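Local coordinates for protein-S-isoprenylcysteine O-methyltransferase (Tribolium castaneum, PDB 5V7P) that methylates the C-terminal carboxyl of isoprenylated cysteines in proteins at the endoplasmic reticulum membrane, using S-adenosyl-L-methionine as methyl donor, at residues I112-Q117 with N183-V188; Y104-A109 with V171-A176. One frame throughout, in Å; residues are numbered along the deposited sequence.

Contact 1: residues I112-Q117 with N183-V188; sequences IVQPKQ and NFNHLV. With SAH (S-adenosyl-L-homocysteine), chain C.
The side chain of Q114 reaches out from the end of helix 90-113 to the backbone at F184 and the amide of N185, a small polar contact on the predicted cytoplasmic side of the membrane, where the loop after helix 156-180 holds the cofactor product. Q114 is the first residue past the helical turns; with CG anti to its own N (chi1 -154°) and the chain extended beyond, its amide is carried across the gap. As modelled, Q114 OE1 lies 3.0 Å from F184 O, oxygen against oxygen, so the amide is probably turned over; the flipped form may give a hydrogen bond to that carbonyl. N185 meets the same amide obliquely, the two planes 69° apart.

The loop's other side forms part of the S-adenosyl-L-homocysteine pocket of this class VI-like methyltransferase, which N183, F184, N185, L187 and V188 all line. The cofactor sulfur SD sits over one face of the F184 ring, 3.3 Å above its plane and displaced toward the rim, while N185 O approaches the same SD to 3.0 Å. Aromatic face and carbonyl both help to place the sulfur, the atom that carries the methyl group in the donor. N185 closes an Asx turn: its OD1 accepts from L187 N at 2.9 Å, nearly straight along the N-H but from above the carbonyl plane. That bond ties down the N185 side chain while the chain runs on to V188, whose CA comes within 3.8 Å of the ribose O3'.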
loop_
_atom_site.group_PDB
_atom_site.type_symbol
_atom_site.label_atom_id
_atom_site.label_comp_id
_atom_site.label_asym_id
_atom_site.label_seq_id
_atom_site.Cartn_x
_atom_site.Cartn_y
_atom_site.Cartn_z
ATOM N N ILE A 112 13.889 5.187 -7.812
ATOM C CA ILE A 112 14.562 6.461 -8.052
ATOM C C ILE A 112 14.940 7.116 -6.731
ATOM O O ILE A 112 16.076 7.567 -6.543
ATOM C CB ILE A 112 13.665 7.389 -8.892
ATOM C CG1 ILE A 112 13.461 6.810 -10.293
ATOM C CG2 ILE A 112 14.266 8.799 -8.978
ATOM C CD1 ILE A 112 12.383 7.523 -11.093
ATOM N N VAL A 113 13.993 7.176 -5.800
ATOM C CA VAL A 113 14.164 7.978 -4.596
ATOM C C VAL A 113 14.893 7.221 -3.488
ATOM O O VAL A 113 15.617 7.836 -2.697
ATOM C CB VAL A 113 12.785 8.475 -4.120
ATOM C CG1 VAL A 113 12.383 7.872 -2.761
ATOM C CG2 VAL A 113 12.762 9.985 -4.074
ATOM N N GLN A 114 14.730 5.900 -3.413
ATOM C CA GLN A 114 15.229 5.115 -2.284
ATOM C C GLN A 114 15.703 3.760 -2.795
ATOM O O GLN A 114 15.088 2.721 -2.527
ATOM C CB GLN A 114 14.142 4.958 -1.221
ATOM C CG GLN A 114 14.663 4.727 0.179
ATOM C CD GLN A 114 13.571 4.288 1.130
ATOM O OE1 GLN A 114 12.443 4.779 1.064
ATOM N NE2 GLN A 114 13.895 3.354 2.014
ATOM N N PRO A 115 16.812 3.736 -3.538
ATOM C CA PRO A 115 17.293 2.457 -4.087
ATOM C C PRO A 115 17.684 1.439 -3.028
ATOM O O PRO A 115 17.680 0.237 -3.318
ATOM C CB PRO A 115 18.508 2.867 -4.932
ATOM C CG PRO A 115 18.375 4.339 -5.144
ATOM C CD PRO A 115 17.664 4.866 -3.944
ATOM N N LYS A 116 18.017 1.878 -1.811
ATOM C CA LYS A 116 18.565 0.959 -0.817
ATOM C C LYS A 116 17.551 -0.105 -0.416
ATOM O O LYS A 116 17.907 -1.278 -0.254
ATOM C CB LYS A 116 19.039 1.741 0.409
ATOM C CG LYS A 116 20.263 2.601 0.144
ATOM C CD LYS A 116 20.656 3.413 1.367
ATOM C CE LYS A 116 21.846 4.314 1.071
ATOM N NZ LYS A 116 22.213 5.160 2.240
ATOM N N GLN A 117 16.287 0.280 -0.248
ATOM C CA GLN A 117 15.255 -0.681 0.129
ATOM C C GLN A 117 14.174 -0.773 -0.939
ATOM O O GLN A 117 13.015 -0.424 -0.693
ATOM C CB GLN A 117 14.631 -0.313 1.478
ATOM C CG GLN A 117 13.672 -1.377 2.013
ATOM C CD GLN A 117 13.131 -1.048 3.390
ATOM O OE1 GLN A 117 13.630 -0.154 4.071
ATOM N NE2 GLN A 117 12.096 -1.771 3.802
ATOM N N ASN A 183 13.370 10.730 2.689
ATOM C CA ASN A 183 12.495 10.832 3.850
ATOM C C ASN A 183 11.172 10.104 3.650
ATOM O O ASN A 183 10.451 9.884 4.630
ATOM C CB ASN A 183 12.218 12.301 4.180
ATOM C CG ASN A 183 13.486 13.119 4.310
ATOM O OD1 ASN A 183 14.188 13.039 5.317
ATOM N ND2 ASN A 183 13.782 13.919 3.291
ATOM N N PHE A 184 10.833 9.737 2.417
ATOM C CA PHE A 184 9.647 8.936 2.160
ATOM C C PHE A 184 9.928 7.475 2.486
ATOM O O PHE A 184 11.074 7.020 2.466
ATOM C CB PHE A 184 9.209 9.068 0.698
ATOM C CG PHE A 184 7.853 8.479 0.411
ATOM C CD1 PHE A 184 6.704 9.230 0.599
ATOM C CD2 PHE A 184 7.728 7.177 -0.046
ATOM C CE1 PHE A 184 5.457 8.694 0.341
ATOM C CE2 PHE A 184 6.480 6.636 -0.306
ATOM C CZ PHE A 184 5.345 7.397 -0.113
ATOM N N ASN A 185 8.864 6.738 2.794
ATOM C CA ASN A 185 8.991 5.313 3.068
ATOM C C ASN A 185 7.609 4.685 2.993
ATOM O O ASN A 185 6.654 5.221 3.563
ATOM C CB ASN A 185 9.618 5.068 4.444
ATOM C CG ASN A 185 10.241 3.691 4.566
ATOM O OD1 ASN A 185 9.667 2.693 4.132
ATOM N ND2 ASN A 185 11.431 3.634 5.151
ATOM N N HIS A 186 7.505 3.561 2.279
ATOM C CA HIS A 186 6.247 2.827 2.240
ATOM C C HIS A 186 5.842 2.325 3.617
ATOM O O HIS A 186 4.654 2.078 3.850
ATOM C CB HIS A 186 6.354 1.652 1.265
ATOM C CG HIS A 186 6.039 2.010 -0.154
ATOM N ND1 HIS A 186 6.619 1.371 -1.229
ATOM C CD2 HIS A 186 5.194 2.931 -0.675
ATOM C CE1 HIS A 186 6.151 1.887 -2.351
ATOM N NE2 HIS A 186 5.285 2.836 -2.043
ATOM N N LEU A 187 6.798 2.174 4.527
ATOM C CA LEU A 187 6.541 1.720 5.885
ATOM C C LEU A 187 6.728 2.882 6.849
ATOM O O LEU A 187 7.755 3.569 6.808
ATOM C CB LEU A 187 7.478 0.569 6.260
ATOM C CG LEU A 187 7.051 -0.840 5.840
ATOM C CD1 LEU A 187 6.609 -0.894 4.386
ATOM C CD2 LEU A 187 8.191 -1.815 6.085
ATOM N N VAL A 188 5.734 3.100 7.714
ATOM C CA VAL A 188 5.844 4.143 8.723
ATOM C C VAL A 188 7.010 3.825 9.650
ATOM O O VAL A 188 7.184 2.684 10.098
ATOM C CB VAL A 188 4.526 4.275 9.504
ATOM C CG1 VAL A 188 4.660 5.293 10.633
ATOM C CG2 VAL A 188 3.395 4.671 8.567
HETATM N N SAH C . 2.627 11.053 5.236
HETATM C CA SAH C . 3.490 11.585 4.191
HETATM C CB SAH C . 4.652 10.635 3.925
HETATM C CG SAH C . 4.247 9.183 3.694
HETATM S SD SAH C . 5.698 8.097 3.644
HETATM C C SAH C . 2.704 11.825 2.904
HETATM O O SAH C . 1.584 11.340 2.743
HETATM O OXT SAH C . 3.168 12.510 1.991
HETATM C "C5'" SAH C . 5.715 7.782 5.433
HETATM C "C4'" SAH C . 6.997 8.240 6.118
HETATM O "O4'" SAH C . 7.235 9.605 5.841
HETATM C "C3'" SAH C . 6.875 8.094 7.628
HETATM O "O3'" SAH C . 7.883 7.246 8.128
HETATM C "C2'" SAH C . 7.013 9.494 8.190
HETATM O "O2'" SAH C . 7.880 9.515 9.301
HETATM C "C1'" SAH C . 7.552 10.317 7.022
HETATM N N9 SAH C . 6.988 11.680 6.949
HETATM C C8 SAH C . 5.670 12.049 7.024
HETATM N N7 SAH C . 5.584 13.392 6.897
HETATM C C5 SAH C . 6.829 13.886 6.738
HETATM C C6 SAH C . 7.307 15.177 6.570
HETATM N N6 SAH C . 6.473 16.212 6.541
HETATM N N1 SAH C . 8.662 15.375 6.433
HETATM C C2 SAH C . 9.531 14.307 6.462
HETATM N N3 SAH C . 9.049 13.028 6.631
HETATM C C4 SAH C . 7.720 12.823 6.767
#

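Contact 2: residues Y104-A109 with V171-A176; sequences YSEFLA and VLRKTA. With MPG ([(Z)-octadec-9-enyl] (2R)-2,3-bis(oxidanyl)propanoate), chain R.
E106 reaches from helix 90-113 to R173 and K174 on helix 156-180, and its carboxylate joins the two helices. Its CB lies 4.1 Å from K174 NZ. CG leaves anti to the backbone N (chi1 -166°), and a bend at chi2 then turns the carboxylate toward the neighbouring helix. From CD outward the group is stepped off the guanidinium of R173 in a nearly parallel plane, 20° away in tilt, with OE1 over one face; how closely the two are modelled is doubtful. At the tip, OE2 makes two salt bridges, 2.7 Å to R173 NH2 and 2.7 Å to K174 NZ, the lysine approaching nearly in line with the C-O bond as a hydrogen-bond donor. OE1 is also probably hydrogen-bonded to H186 NE2 of the cofactor loop.

K174 bends at its own chi2 to bring NZ over, and on the way its CE passes 3.2 Å from S105 OG, a hydroxyl hydrogen-bonded to L101 O. NZ has a second acidic partner in E170. Were E106 cut back to an alanine, R173 and H186 would probably be left without this carboxylate mate, and K174 would lose one of its two.

On another side of helix 156-180, V171 CG1 packs 3.4 Å from C9 of the bound lipid. The axes of segments 104-109 and 171-176 come within 10.7 Å and run nearly parallel, crossing at -16°. What joins them is a salt-bridge network between transmembrane helices, close to the cofactor site, with the R173 side chain about 6 Å from S-adenosyl-L-homocysteine at the nearest atoms.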
loop_
_atom_site.group_PDB
_atom_site.type_symbol
_atom_site.label_atom_id
_atom_site.label_comp_id
_atom_site.label_asym_id
_atom_site.label_seq_id
_atom_site.Cartn_x
_atom_site.Cartn_y
_atom_site.Cartn_z
ATOM N N TYR A 104 3.155 0.066 -10.812
ATOM C CA TYR A 104 4.504 0.089 -11.366
ATOM C C TYR A 104 5.209 1.400 -11.044
ATOM O O TYR A 104 6.335 1.403 -10.532
ATOM C CB TYR A 104 4.489 -0.128 -12.877
ATOM C CG TYR A 104 5.868 0.095 -13.446
ATOM C CD1 TYR A 104 6.901 -0.784 -13.156
ATOM C CD2 TYR A 104 6.151 1.206 -14.227
ATOM C CE1 TYR A 104 8.168 -0.579 -13.647
ATOM C CE2 TYR A 104 7.419 1.418 -14.726
ATOM C CZ TYR A 104 8.422 0.520 -14.430
ATOM O OH TYR A 104 9.689 0.720 -14.913
ATOM N N SER A 105 4.571 2.531 -11.361
ATOM C CA SER A 105 5.176 3.824 -11.067
ATOM C C SER A 105 5.502 3.959 -9.586
ATOM O O SER A 105 6.439 4.676 -9.218
ATOM C CB SER A 105 4.244 4.950 -11.514
ATOM O OG SER A 105 2.991 4.863 -10.858
ATOM N N GLU A 106 4.742 3.277 -8.726
ATOM C CA GLU A 106 5.063 3.259 -7.303
ATOM C C GLU A 106 6.411 2.591 -7.057
ATOM O O GLU A 106 7.214 3.071 -6.247
ATOM C CB GLU A 106 3.959 2.535 -6.534
ATOM C CG GLU A 106 4.014 2.732 -5.034
ATOM C CD GLU A 106 3.478 4.079 -4.598
ATOM O OE1 GLU A 106 3.707 4.456 -3.429
ATOM O OE2 GLU A 106 2.821 4.760 -5.414
ATOM N N PHE A 107 6.675 1.479 -7.747
ATOM C CA PHE A 107 7.978 0.830 -7.647
ATOM C C PHE A 107 9.077 1.724 -8.203
ATOM O O PHE A 107 10.143 1.865 -7.593
ATOM C CB PHE A 107 7.951 -0.506 -8.393
ATOM C CG PHE A 107 9.256 -1.253 -8.355
ATOM C CD1 PHE A 107 10.266 -0.964 -9.260
ATOM C CD2 PHE A 107 9.469 -2.252 -7.421
ATOM C CE1 PHE A 107 11.465 -1.651 -9.226
ATOM C CE2 PHE A 107 10.665 -2.942 -7.386
ATOM C CZ PHE A 107 11.664 -2.640 -8.290
ATOM N N LEU A 108 8.837 2.333 -9.365
ATOM C CA LEU A 108 9.866 3.155 -9.991
ATOM C C LEU A 108 10.205 4.361 -9.127
ATOM O O LEU A 108 11.376 4.739 -9.006
ATOM C CB LEU A 108 9.402 3.594 -11.379
ATOM C CG LEU A 108 10.444 4.204 -12.320
ATOM C CD1 LEU A 108 11.606 3.255 -12.556
ATOM C CD2 LEU A 108 9.789 4.573 -13.645
ATOM N N ALA A 109 9.194 4.974 -8.508
ATOM C CA ALA A 109 9.443 6.114 -7.630
ATOM C C ALA A 109 10.385 5.732 -6.494
ATOM O O ALA A 109 11.347 6.452 -6.201
ATOM C CB ALA A 109 8.120 6.652 -7.084
ATOM N N VAL A 171 -0.377 12.341 -9.888
ATOM C CA VAL A 171 0.641 13.384 -9.966
ATOM C C VAL A 171 0.965 13.903 -8.572
ATOM O O VAL A 171 2.134 14.036 -8.196
ATOM C CB VAL A 171 0.179 14.514 -10.904
ATOM C CG1 VAL A 171 1.184 15.665 -10.913
ATOM C CG2 VAL A 171 -0.008 13.977 -12.316
ATOM N N LEU A 172 -0.068 14.195 -7.779
ATOM C CA LEU A 172 0.156 14.635 -6.406
ATOM C C LEU A 172 1.009 13.627 -5.649
ATOM O O LEU A 172 1.977 13.993 -4.973
ATOM C CB LEU A 172 -1.186 14.833 -5.693
ATOM C CG LEU A 172 -1.267 15.861 -4.555
ATOM C CD1 LEU A 172 -2.394 15.497 -3.598
ATOM C CD2 LEU A 172 0.045 16.019 -3.799
ATOM N N ARG A 173 0.667 12.342 -5.769
ATOM C CA ARG A 173 1.354 11.298 -5.016
ATOM C C ARG A 173 2.832 11.236 -5.384
ATOM O O ARG A 173 3.709 11.324 -4.515
ATOM C CB ARG A 173 0.674 9.950 -5.275
ATOM C CG ARG A 173 1.343 8.760 -4.598
ATOM C CD ARG A 173 0.494 8.211 -3.487
ATOM N NE ARG A 173 1.309 7.557 -2.466
ATOM C CZ ARG A 173 1.617 6.264 -2.451
ATOM N NH1 ARG A 173 2.374 5.776 -1.479
ATOM N NH2 ARG A 173 1.167 5.455 -3.399
ATOM N N LYS A 174 3.127 11.070 -6.674
ATOM C CA LYS A 174 4.510 10.874 -7.095
ATOM C C LYS A 174 5.354 12.117 -6.835
ATOM O O LYS A 174 6.532 12.007 -6.475
ATOM C CB LYS A 174 4.558 10.482 -8.570
ATOM C CG LYS A 174 4.584 8.978 -8.806
ATOM C CD LYS A 174 3.392 8.275 -8.164
ATOM C CE LYS A 174 3.479 6.770 -8.342
ATOM N NZ LYS A 174 2.315 6.062 -7.734
ATOM N N THR A 175 4.775 13.307 -7.007
ATOM C CA THR A 175 5.499 14.525 -6.662
ATOM C C THR A 175 5.891 14.526 -5.193
ATOM O O THR A 175 7.022 14.885 -4.843
ATOM C CB THR A 175 4.655 15.756 -6.992
ATOM O OG1 THR A 175 3.381 15.657 -6.347
ATOM C CG2 THR A 175 4.466 15.884 -8.493
ATOM N N ALA A 176 4.970 14.122 -4.315
ATOM C CA ALA A 176 5.286 14.053 -2.892
ATOM C C ALA A 176 6.464 13.121 -2.634
ATOM O O ALA A 176 7.369 13.453 -1.859
ATOM C CB ALA A 176 4.057 13.595 -2.106
HETATM C C2 MPG R . 6.131 22.146 -6.376
HETATM C C3 MPG R . 5.463 21.202 -7.371
HETATM C C4 MPG R . 4.085 21.755 -7.718
HETATM C C5 MPG R . 3.409 20.840 -8.737
HETATM C C6 MPG R . 2.700 19.692 -8.024
HETATM C C7 MPG R . 1.667 19.068 -8.960
HETATM C C8 MPG R . 0.719 18.190 -8.154
HETATM C C9 MPG R . -0.546 17.930 -8.979
HETATM C C10 MPG R . -1.778 18.032 -8.521
HETATM C C11 MPG R . -2.153 18.420 -7.089
HETATM C C12 MPG R . -3.126 19.591 -7.118
HETATM C C13 MPG R . -4.478 19.111 -7.642
HETATM O O1 MPG R . 8.292 23.008 -5.903
HETATM C C1 MPG R . 7.623 21.840 -6.288
HETATM C CXD MPG R . 10.510 24.042 -5.265
HETATM O O2 MPG R . 10.236 24.657 -4.038
HETATM C C21 MPG R . 10.258 25.035 -6.398
HETATM O O3 MPG R . 10.810 26.278 -6.060
HETATM O O4 MPG R . 10.008 21.740 -5.190
HETATM C CX3 MPG R . 9.601 22.825 -5.443
#

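How the contacts relate
Both contacts draw on helix 90-113, contact 2 from its predicted membrane-spanning body and contact 1 from its probably cytoplasmic end. Contact 2 lies deeper, its centre about 9 Å from the chain centre against about 16 Å for contact 1, and joins helix to helix through largely buried charge. Contact 1 has one buried residue among its three touching ones, against two of four in contact 2; it joins a helix end to a loop and relies on neutral amides and backbone carbonyls around the cofactor. Their centres are about 11 Å apart, and the charged network and the loop meet through H186 and through F184, whose CZ packs 3.6 Å from R173 NH1.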